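Local coordinates for regulator of nonsense transcripts 2 (Homo sapiens, PDB 4CEM), which acts in nonsense-mediated mRNA decay, probably as a scaffold; it has three MIF4G domains, the first of which forms this structure, at residues E20-R25 and S221-E226; T148-I153 and I193-H198; E166-I171 and Q234-L239. All coordinates share one frame; numbering follows the deposited sequence.

Interaction 1 of 3, residues E20-R25 and S221-E226; sequences ERHHLR and SFPPSE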
ATOM      1  N   GLU A  20     -10.468  -7.374  12.470  1.00 35.45           N
ATOM      2  CA  GLU A  20     -10.947  -7.946  11.204  1.00 38.39           C
ATOM      3  C   GLU A  20      -9.775  -8.166  10.256  1.00 38.31           C
ATOM      4  O   GLU A  20      -9.593  -9.255   9.709  1.00 37.27           O
ATOM      5  CB  GLU A  20     -11.977  -7.027  10.541  1.00 40.45           C
ATOM      6  CG  GLU A  20     -13.371  -7.140  11.146  1.00 43.00           C
ATOM      7  CD  GLU A  20     -14.273  -5.944  10.843  1.00 46.70           C
ATOM      8  OE1 GLU A  20     -13.798  -4.939  10.259  1.00 47.03           O
ATOM      9  OE2 GLU A  20     -15.472  -6.011  11.209  1.00 49.37           O
ATOM     10  N   ARG A  21      -8.974  -7.120  10.092  1.00 37.94           N
ATOM     11  CA  ARG A  21      -7.761  -7.191   9.299  1.00 39.52           C
ATOM     12  C   ARG A  21      -6.869  -8.335   9.783  1.00 38.37           C
ATOM     13  O   ARG A  21      -6.392  -9.139   8.987  1.00 38.28           O
ATOM     14  CB  ARG A  21      -7.009  -5.852   9.365  1.00 41.81           C
ATOM     15  CG  ARG A  21      -5.889  -5.713   8.350  1.00 45.12           C
ATOM     16  CD  ARG A  21      -5.494  -4.265   8.101  1.00 48.09           C
ATOM     17  NE  ARG A  21      -4.673  -3.719   9.185  1.00 53.11           N
ATOM     18  CZ  ARG A  21      -5.118  -2.948  10.184  1.00 55.71           C
ATOM     19  NH1 ARG A  21      -6.400  -2.593  10.267  1.00 57.70           N
ATOM     20  NH2 ARG A  21      -4.266  -2.518  11.112  1.00 52.92           N
ATOM     21  N   HIS A  22      -6.673  -8.425  11.091  1.00 35.83           N
ATOM     22  CA  HIS A  22      -5.750  -9.396  11.647  1.00 35.73           C
ATOM     23  C   HIS A  22      -6.256 -10.795  11.464  1.00 36.54           C
ATOM     24  O   HIS A  22      -5.533 -11.678  10.998  1.00 36.05           O
ATOM     25  CB  HIS A  22      -5.521  -9.103  13.125  1.00 35.17           C
ATOM     26  CG  HIS A  22      -4.677 -10.129  13.830  1.00 33.03           C
ATOM     27  ND1 HIS A  22      -3.339 -10.132  13.761  1.00 34.21           N
ATOM     28  CD2 HIS A  22      -5.033 -11.193  14.643  1.00 32.85           C
ATOM     29  CE1 HIS A  22      -2.856 -11.158  14.482  1.00 33.97           C
ATOM     30  NE2 HIS A  22      -3.894 -11.805  15.024  1.00 33.72           N
ATOM     31  N   HIS A  23      -7.510 -11.018  11.817  1.00 37.20           N
ATOM     32  CA  HIS A  23      -8.064 -12.358  11.714  1.00 37.89           C
ATOM     33  C   HIS A  23      -8.049 -12.867  10.304  1.00 37.17           C
ATOM     34  O   HIS A  23      -7.746 -14.034  10.081  1.00 36.19           O
ATOM     35  CB  HIS A  23      -9.476 -12.415  12.281  1.00 39.35           C
ATOM     36  CG  HIS A  23      -9.530 -12.344  13.791  1.00 40.64           C
ATOM     37  ND1 HIS A  23      -8.707 -13.065  14.580  1.00 41.74           N
ATOM     38  CD2 HIS A  23     -10.358 -11.622  14.643  1.00 41.02           C
ATOM     39  CE1 HIS A  23      -8.982 -12.809  15.870  1.00 42.00           C
ATOM     40  NE2 HIS A  23     -10.000 -11.928  15.907  1.00 43.92           N
ATOM     41  N   LEU A  24      -8.365 -12.005   9.340  1.00 37.63           N
ATOM     42  CA  LEU A  24      -8.374 -12.414   7.927  1.00 38.77           C
ATOM     43  C   LEU A  24      -6.987 -12.831   7.436  1.00 37.78           C
ATOM     44  O   LEU A  24      -6.819 -13.888   6.816  1.00 36.42           O
ATOM     45  CB  LEU A  24      -8.910 -11.290   7.031  1.00 39.67           C
ATOM     46  CG  LEU A  24      -8.976 -11.616   5.532  1.00 38.89           C
ATOM     47  CD1 LEU A  24      -9.731 -12.921   5.320  1.00 36.64           C
ATOM     48  CD2 LEU A  24      -9.611 -10.464   4.758  1.00 37.20           C
ATOM     49  N   ARG A  25      -6.004 -11.986   7.715  1.00 36.48           N
ATOM     50  CA  ARG A  25      -4.631 -12.252   7.321  1.00 37.34           C
ATOM     51  C   ARG A  25      -4.113 -13.580   7.881  1.00 38.58           C
ATOM     52  O   ARG A  25      -3.426 -14.333   7.189  1.00 35.87           O
ATOM     53  CB  ARG A  25      -3.733 -11.110   7.795  1.00 37.47           C
ATOM     54  CG  ARG A  25      -3.891  -9.827   7.000  1.00 36.63           C
ATOM     55  CD  ARG A  25      -2.972  -8.742   7.526  1.00 37.20           C
ATOM     56  NE  ARG A  25      -3.126  -7.505   6.770  1.00 38.57           N
ATOM     57  CZ  ARG A  25      -2.484  -6.369   7.032  1.00 39.65           C
ATOM     58  NH1 ARG A  25      -1.624  -6.286   8.038  1.00 41.93           N
ATOM     59  NH2 ARG A  25      -2.704  -5.301   6.282  1.00 40.60           N
ATOM     60  N   SER A 221      -7.564  -3.856  23.813  1.00 30.83           N
ATOM     61  CA  SER A 221      -6.398  -4.652  23.466  1.00 31.06           C
ATOM     62  C   SER A 221      -6.310  -4.886  21.961  1.00 30.90           C
ATOM     63  O   SER A 221      -7.115  -5.613  21.396  1.00 30.51           O
ATOM     64  CB  SER A 221      -6.479  -5.991  24.184  1.00 31.80           C
ATOM     65  OG  SER A 221      -5.807  -6.981  23.444  1.00 33.29           O
ATOM     66  N   PHE A 222      -5.307  -4.295  21.324  1.00 33.13           N
ATOM     67  CA  PHE A 222      -5.138  -4.387  19.861  1.00 32.88           C
ATOM     68  C   PHE A 222      -4.372  -5.641  19.428  1.00 32.07           C
ATOM     69  O   PHE A 222      -3.615  -6.194  20.218  1.00 30.84           O
ATOM     70  CB  PHE A 222      -4.429  -3.130  19.346  1.00 33.53           C
ATOM     71  CG  PHE A 222      -5.341  -1.958  19.186  1.00 34.75           C
ATOM     72  CD1 PHE A 222      -5.692  -1.187  20.282  1.00 34.57           C
ATOM     73  CD2 PHE A 222      -5.880  -1.642  17.938  1.00 34.97           C
ATOM     74  CE1 PHE A 222      -6.545  -0.107  20.138  1.00 35.84           C
ATOM     75  CE2 PHE A 222      -6.731  -0.562  17.791  1.00 34.98           C
ATOM     76  CZ  PHE A 222      -7.067   0.206  18.894  1.00 35.76           C
ATOM     77  N   PRO A 223      -4.536  -6.064  18.154  1.00 32.00           N
ATOM     78  CA  PRO A 223      -3.993  -7.346  17.721  1.00 31.89           C
ATOM     79  C   PRO A 223      -2.482  -7.404  17.838  1.00 31.77           C
ATOM     80  O   PRO A 223      -1.814  -6.410  17.632  1.00 32.08           O
ATOM     81  CB  PRO A 223      -4.404  -7.439  16.238  1.00 31.35           C
ATOM     82  CG  PRO A 223      -5.331  -6.312  15.983  1.00 31.29           C
ATOM     83  CD  PRO A 223      -4.995  -5.270  17.002  1.00 31.90           C
ATOM     84  N   PRO A 224      -1.938  -8.576  18.144  1.00 32.37           N
ATOM     85  CA  PRO A 224      -0.489  -8.676  18.235  1.00 33.91           C
ATOM     86  C   PRO A 224       0.158  -8.781  16.850  1.00 35.06           C
ATOM     87  O   PRO A 224      -0.480  -9.259  15.906  1.00 36.32           O
ATOM     88  CB  PRO A 224      -0.295  -9.977  19.017  1.00 32.93           C
ATOM     89  CG  PRO A 224      -1.462 -10.823  18.616  1.00 33.49           C
ATOM     90  CD  PRO A 224      -2.590  -9.894  18.216  1.00 32.72           C
ATOM     91  N   SER A 225       1.408  -8.337  16.732  1.00 36.26           N
ATOM     92  CA  SER A 225       2.203  -8.585  15.526  1.00 37.23           C
ATOM     93  C   SER A 225       2.795  -9.984  15.614  1.00 38.42           C
ATOM     94  O   SER A 225       3.667 -10.229  16.447  1.00 39.99           O
ATOM     95  CB  SER A 225       3.334  -7.566  15.381  1.00 35.92           C
ATOM     96  OG  SER A 225       4.227  -7.963  14.350  1.00 35.17           O
ATOM     97  N   GLU A 226       2.316 -10.893  14.766  1.00 38.25           N
ATOM     98  CA  GLU A 226       2.745 -12.297  14.805  1.00 38.98           C
ATOM     99  C   GLU A 226       3.067 -12.894  13.433  1.00 37.78           C
ATOM    100  O   GLU A 226       3.246 -14.105  13.318  1.00 35.59           O
ATOM    101  CB  GLU A 226       1.645 -13.161  15.418  1.00 41.68           C
ATOM    102  CG  GLU A 226       1.113 -12.680  16.751  1.00 43.80           C
ATOM    103  CD  GLU A 226       0.134 -13.665  17.354  1.00 45.91           C
ATOM    104  OE1 GLU A 226      -0.725 -14.180  16.589  1.00 46.31           O
ATOM    105  OE2 GLU A 226       0.239 -13.919  18.583  1.00 47.04           O
TER

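Interaction 2 of 3, residues T148-I153 and I193-H198; sequences TDLRFI and ISFCRH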
ATOM      1  N   THR A 148      -1.356   1.456  -5.026  1.00 53.89           N
ATOM      2  CA  THR A 148      -2.088   0.210  -4.869  1.00 51.35           C
ATOM      3  C   THR A 148      -1.155  -0.986  -5.015  1.00 50.99           C
ATOM      4  O   THR A 148      -1.209  -1.919  -4.213  1.00 50.15           O
ATOM      5  CB  THR A 148      -3.238   0.114  -5.883  1.00 49.27           C
ATOM      6  OG1 THR A 148      -3.999   1.324  -5.845  1.00 47.12           O
ATOM      7  CG2 THR A 148      -4.155  -1.049  -5.548  1.00 49.32           C
ATOM      8  N   ASP A 149      -0.289  -0.946  -6.025  1.00 48.60           N
ATOM      9  CA  ASP A 149       0.652  -2.038  -6.263  1.00 48.73           C
ATOM     10  C   ASP A 149       1.425  -2.377  -5.001  1.00 47.88           C
ATOM     11  O   ASP A 149       1.544  -3.549  -4.626  1.00 46.96           O
ATOM     12  CB  ASP A 149       1.652  -1.685  -7.375  1.00 51.27           C
ATOM     13  CG  ASP A 149       1.057  -1.785  -8.773  1.00 51.69           C
ATOM     14  OD1 ASP A 149      -0.165  -2.018  -8.897  1.00 51.69           O
ATOM     15  OD2 ASP A 149       1.825  -1.629  -9.754  1.00 53.25           O
ATOM     16  N   LEU A 150       1.953  -1.348  -4.347  1.00 48.71           N
ATOM     17  CA  LEU A 150       2.757  -1.556  -3.149  1.00 47.67           C
ATOM     18  C   LEU A 150       1.916  -2.222  -2.063  1.00 46.53           C
ATOM     19  O   LEU A 150       2.355  -3.177  -1.430  1.00 47.60           O
ATOM     20  CB  LEU A 150       3.356  -0.243  -2.649  1.00 47.83           C
ATOM     21  CG  LEU A 150       4.486  -0.408  -1.628  1.00 49.30           C
ATOM     22  CD1 LEU A 150       5.729  -0.978  -2.290  1.00 52.07           C
ATOM     23  CD2 LEU A 150       4.806   0.914  -0.944  1.00 48.83           C
ATOM     24  N   ARG A 151       0.697  -1.741  -1.865  1.00 45.43           N
ATOM     25  CA  ARG A 151      -0.189  -2.369  -0.902  1.00 45.44           C
ATOM     26  C   ARG A 151      -0.482  -3.805  -1.307  1.00 43.66           C
ATOM     27  O   ARG A 151      -0.507  -4.707  -0.461  1.00 42.00           O
ATOM     28  CB  ARG A 151      -1.499  -1.602  -0.781  1.00 47.92           C
ATOM     29  CG  ARG A 151      -2.533  -2.330   0.065  1.00 50.70           C
ATOM     30  CD  ARG A 151      -3.868  -1.633   0.021  1.00 51.45           C
ATOM     31  NE  ARG A 151      -4.880  -2.385   0.750  1.00 53.68           N
ATOM     32  CZ  ARG A 151      -6.155  -2.017   0.849  1.00 55.30           C
ATOM     33  NH1 ARG A 151      -6.580  -0.907   0.262  1.00 57.08           N
ATOM     34  NH2 ARG A 151      -7.008  -2.764   1.539  1.00 56.66           N
ATOM     35  N   PHE A 152      -0.717  -4.002  -2.603  1.00 43.25           N
ATOM     36  CA  PHE A 152      -1.073  -5.310  -3.139  1.00 41.90           C
ATOM     37  C   PHE A 152       0.062  -6.309  -2.878  1.00 41.82           C
ATOM     38  O   PHE A 152      -0.165  -7.335  -2.243  1.00 41.20           O
ATOM     39  CB  PHE A 152      -1.391  -5.189  -4.630  1.00 43.04           C
ATOM     40  CG  PHE A 152      -2.114  -6.384  -5.237  1.00 43.90           C
ATOM     41  CD1 PHE A 152      -2.387  -7.546  -4.516  1.00 43.39           C
ATOM     42  CD2 PHE A 152      -2.520  -6.331  -6.568  1.00 43.03           C
ATOM     43  CE1 PHE A 152      -3.035  -8.612  -5.111  1.00 43.25           C
ATOM     44  CE2 PHE A 152      -3.166  -7.398  -7.163  1.00 42.44           C
ATOM     45  CZ  PHE A 152      -3.425  -8.538  -6.433  1.00 43.02           C
ATOM     46  N   ILE A 153       1.285  -6.007  -3.320  1.00 42.70           N
ATOM     47  CA  ILE A 153       2.403  -6.941  -3.087  1.00 43.15           C
ATOM     48  C   ILE A 153       2.676  -7.150  -1.592  1.00 42.42           C
ATOM     49  O   ILE A 153       3.105  -8.248  -1.180  1.00 41.20           O
ATOM     50  CB  ILE A 153       3.709  -6.560  -3.833  1.00 44.37           C
ATOM     51  CG1 ILE A 153       4.296  -5.255  -3.309  1.00 45.32           C
ATOM     52  CG2 ILE A 153       3.472  -6.481  -5.341  1.00 44.32           C
ATOM     53  CD1 ILE A 153       5.620  -4.908  -3.950  1.00 46.04           C
ATOM     54  N   ILE A 193       2.279   6.685   2.970  1.00 50.30           N
ATOM     55  CA  ILE A 193       1.253   6.752   3.998  1.00 49.03           C
ATOM     56  C   ILE A 193       0.268   5.597   3.839  1.00 50.54           C
ATOM     57  O   ILE A 193      -0.020   4.883   4.808  1.00 50.46           O
ATOM     58  CB  ILE A 193       0.520   8.102   3.960  1.00 46.78           C
ATOM     59  CG1 ILE A 193       1.486   9.213   4.379  1.00 46.99           C
ATOM     60  CG2 ILE A 193      -0.687   8.073   4.881  1.00 44.31           C
ATOM     61  CD1 ILE A 193       1.054  10.600   3.970  1.00 48.47           C
ATOM     62  N   SER A 194      -0.229   5.410   2.616  1.00 49.71           N
ATOM     63  CA  SER A 194      -1.146   4.309   2.310  1.00 49.78           C
ATOM     64  C   SER A 194      -0.521   2.980   2.719  1.00 48.69           C
ATOM     65  O   SER A 194      -1.125   2.200   3.446  1.00 49.76           O
ATOM     66  CB  SER A 194      -1.505   4.289   0.817  1.00 50.54           C
ATOM     67  OG  SER A 194      -2.096   3.052   0.434  1.00 51.30           O
ATOM     68  N   PHE A 195       0.700   2.739   2.263  1.00 47.07           N
ATOM     69  CA  PHE A 195       1.426   1.532   2.630  1.00 46.41           C
ATOM     70  C   PHE A 195       1.494   1.341   4.146  1.00 48.34           C
ATOM     71  O   PHE A 195       1.276   0.240   4.656  1.00 50.11           O
ATOM     72  CB  PHE A 195       2.844   1.585   2.075  1.00 43.97           C
ATOM     73  CG  PHE A 195       3.723   0.482   2.576  1.00 43.06           C
ATOM     74  CD1 PHE A 195       3.637  -0.787   2.033  1.00 42.59           C
ATOM     75  CD2 PHE A 195       4.633   0.711   3.600  1.00 43.70           C
ATOM     76  CE1 PHE A 195       4.445  -1.809   2.494  1.00 42.11           C
ATOM     77  CE2 PHE A 195       5.443  -0.306   4.068  1.00 42.41           C
ATOM     78  CZ  PHE A 195       5.348  -1.570   3.512  1.00 42.77           C
ATOM     79  N   CYS A 196       1.821   2.418   4.854  1.00 46.93           N
ATOM     80  CA  CYS A 196       1.909   2.379   6.302  1.00 46.24           C
ATOM     81  C   CYS A 196       0.536   2.097   6.886  1.00 46.76           C
ATOM     82  O   CYS A 196       0.360   1.140   7.634  1.00 47.40           O
ATOM     83  CB  CYS A 196       2.486   3.691   6.854  1.00 45.60           C
ATOM     84  SG  CYS A 196       4.286   3.801   6.683  1.00 43.92           S
ATOM     85  N   ARG A 197      -0.436   2.922   6.522  1.00 47.56           N
ATOM     86  CA  ARG A 197      -1.813   2.743   6.964  1.00 49.72           C
ATOM     87  C   ARG A 197      -2.277   1.282   6.874  1.00 47.45           C
ATOM     88  O   ARG A 197      -2.792   0.736   7.841  1.00 47.38           O
ATOM     89  CB  ARG A 197      -2.744   3.662   6.156  1.00 54.51           C
ATOM     90  CG  ARG A 197      -4.228   3.319   6.245  1.00 59.63           C
ATOM     91  CD  ARG A 197      -5.134   4.507   5.941  1.00 64.58           C
ATOM     92  NE  ARG A 197      -4.864   5.628   6.849  1.00 69.86           N
ATOM     93  CZ  ARG A 197      -4.279   6.785   6.517  1.00 72.99           C
ATOM     94  NH1 ARG A 197      -3.896   7.045   5.265  1.00 74.01           N
ATOM     95  NH2 ARG A 197      -4.085   7.706   7.459  1.00 73.80           N
ATOM     96  N   HIS A 198      -2.073   0.652   5.721  1.00 46.74           N
ATOM     97  CA  HIS A 198      -2.639  -0.669   5.453  1.00 45.19           C
ATOM     98  C   HIS A 198      -1.803  -1.809   5.937  1.00 42.82           C
ATOM     99  O   HIS A 198      -2.345  -2.750   6.497  1.00 43.93           O
ATOM    100  CB  HIS A 198      -2.937  -0.832   3.965  1.00 47.52           C
ATOM    101  CG  HIS A 198      -4.109   0.002   3.493  1.00 51.73           C
ATOM    102  ND1 HIS A 198      -5.386  -0.395   3.654  1.00 54.08           N
ATOM    103  CD2 HIS A 198      -4.160   1.255   2.876  1.00 52.98           C
ATOM    104  CE1 HIS A 198      -6.212   0.548   3.158  1.00 55.19           C
ATOM    105  NE2 HIS A 198      -5.459   1.556   2.682  1.00 55.09           N
TER

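Interaction 3 of 3, residues E166-I171 and Q234-L239; sequences EGLSLI and QPFQNL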
ATOM      1  N   GLU A 166      10.998 -13.763  -0.798  1.00 46.71           N
ATOM      2  CA  GLU A 166      10.552 -13.244  -2.089  1.00 45.43           C
ATOM      3  C   GLU A 166       9.831 -11.912  -1.931  1.00 42.83           C
ATOM      4  O   GLU A 166      10.243 -10.904  -2.508  1.00 42.97           O
ATOM      5  CB  GLU A 166       9.596 -14.237  -2.758  1.00 49.93           C
ATOM      6  CG  GLU A 166      10.192 -15.593  -3.135  1.00 52.27           C
ATOM      7  CD  GLU A 166       9.127 -16.670  -3.367  1.00 55.93           C
ATOM      8  OE1 GLU A 166       7.975 -16.510  -2.882  1.00 52.63           O
ATOM      9  OE2 GLU A 166       9.449 -17.692  -4.027  1.00 58.72           O
ATOM     10  N   GLY A 167       8.764 -11.915  -1.134  1.00 40.19           N
ATOM     11  CA  GLY A 167       7.894 -10.755  -0.972  1.00 39.22           C
ATOM     12  C   GLY A 167       8.493  -9.587  -0.199  1.00 39.92           C
ATOM     13  O   GLY A 167       8.348  -8.428  -0.606  1.00 37.82           O
ATOM     14  N   LEU A 168       9.154  -9.867   0.922  1.00 40.89           N
ATOM     15  CA  LEU A 168       9.770  -8.788   1.704  1.00 43.99           C
ATOM     16  C   LEU A 168      10.833  -8.104   0.858  1.00 45.33           C
ATOM     17  O   LEU A 168      10.871  -6.875   0.754  1.00 47.04           O
ATOM     18  CB  LEU A 168      10.391  -9.297   3.012  1.00 42.88           C
ATOM     19  CG  LEU A 168       9.432  -9.839   4.080  1.00 42.85           C
ATOM     20  CD1 LEU A 168      10.223 -10.450   5.227  1.00 40.89           C
ATOM     21  CD2 LEU A 168       8.491  -8.752   4.574  1.00 41.04           C
ATOM     22  N   SER A 169      11.681  -8.921   0.244  1.00 46.98           N
ATOM     23  CA  SER A 169      12.726  -8.444  -0.653  1.00 47.53           C
ATOM     24  C   SER A 169      12.147  -7.559  -1.750  1.00 45.88           C
ATOM     25  O   SER A 169      12.651  -6.473  -2.000  1.00 46.28           O
ATOM     26  CB  SER A 169      13.467  -9.634  -1.264  1.00 48.77           C
ATOM     27  OG  SER A 169      14.259  -9.225  -2.354  1.00 54.39           O
ATOM     28  N   LEU A 170      11.074  -8.013  -2.385  1.00 45.37           N
ATOM     29  CA  LEU A 170      10.437  -7.228  -3.434  1.00 46.28           C
ATOM     30  C   LEU A 170       9.902  -5.886  -2.926  1.00 47.79           C
ATOM     31  O   LEU A 170      10.056  -4.872  -3.597  1.00 48.60           O
ATOM     32  CB  LEU A 170       9.310  -8.024  -4.073  1.00 46.97           C
ATOM     33  CG  LEU A 170       8.739  -7.407  -5.345  1.00 48.88           C
ATOM     34  CD1 LEU A 170       9.672  -7.678  -6.514  1.00 48.74           C
ATOM     35  CD2 LEU A 170       7.343  -7.951  -5.616  1.00 48.93           C
ATOM     36  N   ILE A 171       9.278  -5.877  -1.747  1.00 49.72           N
ATOM     37  CA  ILE A 171       8.761  -4.634  -1.155  1.00 49.89           C
ATOM     38  C   ILE A 171       9.908  -3.698  -0.768  1.00 50.20           C
ATOM     39  O   ILE A 171       9.862  -2.502  -1.046  1.00 49.43           O
ATOM     40  CB  ILE A 171       7.895  -4.894   0.102  1.00 49.92           C
ATOM     41  CG1 ILE A 171       6.650  -5.712  -0.229  1.00 48.48           C
ATOM     42  CG2 ILE A 171       7.438  -3.586   0.738  1.00 48.72           C
ATOM     43  CD1 ILE A 171       6.070  -6.403   0.986  1.00 48.26           C
ATOM     44  N   GLN A 234      12.468  -4.747  11.003  1.00 43.05           N
ATOM     45  CA  GLN A 234      13.399  -3.646  11.291  1.00 43.14           C
ATOM     46  C   GLN A 234      13.863  -2.851  10.065  1.00 42.85           C
ATOM     47  O   GLN A 234      13.739  -1.626  10.049  1.00 44.52           O
ATOM     48  CB  GLN A 234      14.609  -4.153  12.096  1.00 44.90           C
ATOM     49  CG  GLN A 234      15.442  -3.048  12.732  1.00 46.39           C
ATOM     50  CD  GLN A 234      14.617  -2.127  13.609  1.00 46.16           C
ATOM     51  OE1 GLN A 234      13.914  -2.580  14.517  1.00 46.10           O
ATOM     52  NE2 GLN A 234      14.687  -0.828  13.334  1.00 44.34           N
ATOM     53  N   PRO A 235      14.392  -3.531   9.030  1.00 42.29           N
ATOM     54  CA  PRO A 235      14.794  -2.775   7.835  1.00 42.72           C
ATOM     55  C   PRO A 235      13.695  -1.857   7.313  1.00 43.54           C
ATOM     56  O   PRO A 235      13.962  -0.704   6.973  1.00 47.15           O
ATOM     57  CB  PRO A 235      15.093  -3.864   6.807  1.00 42.00           C
ATOM     58  CG  PRO A 235      15.431  -5.068   7.610  1.00 42.09           C
ATOM     59  CD  PRO A 235      14.594  -4.981   8.854  1.00 42.20           C
ATOM     60  N   PHE A 236      12.466  -2.357   7.282  1.00 42.32           N
ATOM     61  CA  PHE A 236      11.337  -1.560   6.807  1.00 42.55           C
ATOM     62  C   PHE A 236      11.097  -0.355   7.706  1.00 43.61           C
ATOM     63  O   PHE A 236      10.836   0.743   7.211  1.00 42.24           O
ATOM     64  CB  PHE A 236      10.071  -2.421   6.676  1.00 41.67           C
ATOM     65  CG  PHE A 236      10.210  -3.536   5.677  1.00 40.57           C
ATOM     66  CD1 PHE A 236       9.953  -3.317   4.337  1.00 40.90           C
ATOM     67  CD2 PHE A 236      10.641  -4.787   6.076  1.00 42.09           C
ATOM     68  CE1 PHE A 236      10.104  -4.334   3.410  1.00 41.61           C
ATOM     69  CE2 PHE A 236      10.808  -5.809   5.160  1.00 42.82           C
ATOM     70  CZ  PHE A 236      10.536  -5.581   3.821  1.00 42.79           C
ATOM     71  N   GLN A 237      11.208  -0.544   9.019  1.00 45.91           N
ATOM     72  CA  GLN A 237      11.031   0.577   9.938  1.00 48.32           C
ATOM     73  C   GLN A 237      12.120   1.624   9.732  1.00 46.89           C
ATOM     74  O   GLN A 237      11.829   2.819   9.670  1.00 46.31           O
ATOM     75  CB  GLN A 237      10.981   0.130  11.403  1.00 50.79           C
ATOM     76  CG  GLN A 237      10.537   1.258  12.342  1.00 53.91           C
ATOM     77  CD  GLN A 237       9.593   0.806  13.446  1.00 57.61           C
ATOM     78  OE1 GLN A 237       8.788   1.738  13.956  1.00 61.12           O
ATOM     79  NE2 GLN A 237       9.587  -0.363  13.838  1.00 58.40           N
ATOM     80  N   ASN A 238      13.363   1.177   9.587  1.00 46.87           N
ATOM     81  CA  ASN A 238      14.471   2.097   9.288  1.00 49.54           C
ATOM     82  C   ASN A 238      14.208   2.975   8.057  1.00 49.23           C
ATOM     83  O   ASN A 238      14.366   4.199   8.121  1.00 48.97           O
ATOM     84  CB  ASN A 238      15.789   1.341   9.107  1.00 50.56           C
ATOM     85  CG  ASN A 238      16.192   0.554  10.341  1.00 51.00           C
ATOM     86  OD1 ASN A 238      15.707   0.807  11.452  1.00 49.91           O
ATOM     87  ND2 ASN A 238      17.081  -0.415  10.151  1.00 51.60           N
ATOM     88  N   LEU A 239      13.793   2.357   6.953  1.00 50.44           N
ATOM     89  CA  LEU A 239      13.482   3.108   5.725  1.00 52.04           C
ATOM     90  C   LEU A 239      12.419   4.170   5.985  1.00 51.89           C
ATOM     91  O   LEU A 239      12.569   5.325   5.581  1.00 51.90           O
ATOM     92  CB  LEU A 239      13.013   2.175   4.604  1.00 53.08           C
ATOM     93  CG  LEU A 239      14.054   1.233   3.994  1.00 56.96           C
ATOM     94  CD1 LEU A 239      13.430   0.458   2.840  1.00 57.84           C
ATOM     95  CD2 LEU A 239      15.303   1.977   3.528  1.00 57.75           C
TER

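Interaction 1 of 3, residues E20-R25 and S221-E226
H22 presses one face of its imidazole against the consecutive prolines P223 and P224, and this CH-pi patch is the tight part of the contact. P223 CB lies 4.0 Å from the centroid of the H22 ring and P224 CD 4.2 Å from that same centroid, two CH-pi contacts made over a single face of the ring. With CG anti to the backbone N (chi1 175°), the ring leaves helix 6-33 toward the loop; its root is covered too, H22 CB lying 3.7 Å from P223 CB. The loop joins helix 209-218 to helix 230-259 of the all-helical MIF4G domain, so the contact lays the long N-terminal helix against a linker between two later helices. W19 widens the apolar patch, meeting the H22 ring steeply and touching both prolines. Beyond the P224 ring, toward E226, the packing thins, and both of these residues are exposed. P224 O stands 3.4 Å from H22 CE1 without forming a hydrogen bond. E226 approaches the ring edge near its plane, but OE1 remains 4.3 Å from H22 NE2, and the carboxylate makes its salt bridge with K26, one turn further along helix 6-33.

Interaction 2 of 3, residues T148-I153 and I193-H198
R151 and H198 stack, and L150 packs on F195, where helix 143-158 meets helix 189-204 close to the centre of the chain. The two belong to the helical stack of the MIF4G domain, a HEAT-like fold, with helix 164-181 between them in sequence. The backbones come near each other at R151 and F195, whose CA atoms are 5.5 Å apart.

The first kind of interaction is planar stacking. The guanidinium of R151 lies flat on the imidazole of H198, with group centres 3.7 Å apart and planes only 15° from parallel. R151 reaches this position fully stretched: CG is anti to the backbone N (chi1 172°) and the chain stays extended to NE. Its aliphatic part contributes as well, CD standing 4.0 Å from the H198 ring centroid in a CH-pi contact over the same face. R197 CG, from the neighbouring residue, covers part of the opposite face near its rim. If H198 is neutral, the stack would have cation-pi character; the positive guanidinium would probably disfavour its protonation.

The second kind is apolar. L150 CD2 touches F195 CD1 at 3.6 Å, meeting the ring obliquely, and the same methyl also rests against F195 CB at 3.7 Å. Both residues are buried, whereas R151 and H198 are partly exposed, so the polar stack lies toward the domain surface. Within that stack, ND1 of H198 sits over the centre of the R151 guanidinium, 3.3 Å from CZ.

Interaction 3 of 3, residues E166-I171 and Q234-L239
I171 and F236 mark the nearest backbone approach, their CA atoms 8.9 Å apart, and the two helical segments run in broadly the same direction. The gap between the backbones is bridged by one large side chain. The helices concerned, 164-181 and 230-259, belong to the MIF4G helical array, and the contact joins them in its buried interior.

F236 carries the whole interface from its side. With CG anti to its own carbonyl carbon (chi1 -62°), the phenyl ring points its far end at helix 164-181, crossing L168 and I171 at about a right angle. L168 supplies the flank at CE2 and CZ: its CD2 methyl lies 3.8 Å from F236 CE2, and its CB packs on CZ. I171 takes the other flank, CG2 standing 3.8 Å from F236 CE1. Between the two, the backbone O of L168 faces CZ of F236 at 3.3 Å, near the ring plane, where it meets the weakly polarised C-H rim and not the pi cloud. I203 and A204 of helix 189-204 also touch the F236 side chain, so three helices converge on it.

Were the phenyl ring cut back to an alanine, L168 CD2 and I171 CG2 would probably lose their shared partner and a gap would open between the helices. Helix 230-259 is kinked locally, the N atoms of P235 and F236 having no bond to the preceding turn. On its exposed side, Q234 NE2 donates to N238 OD1 at 2.7 Å, tilted 34° from the N238 carbonyl plane.

Interaction 3 is fully buried and apolar; interaction 2 is split between a buried leucine-phenylalanine pair and a partly exposed arginine-histidine stack; interaction 1, whose centre is about 17 Å from the centre of the chain, sets a buried histidine against prolines at the surface. Interactions 2 and 3 share no helix but are neighbours: I153 packs on L170 and I171, and F195 touches I171, so helix 164-181 packs against both 143-158 and 189-204. Interaction 1 reaches interaction 2 through R25 NH2, 2.6 Å from H198 O in a probable hydrogen bond, while interactions 1 and 3 do not touch, although the loop 221-226 leads into the helix bearing 234-239.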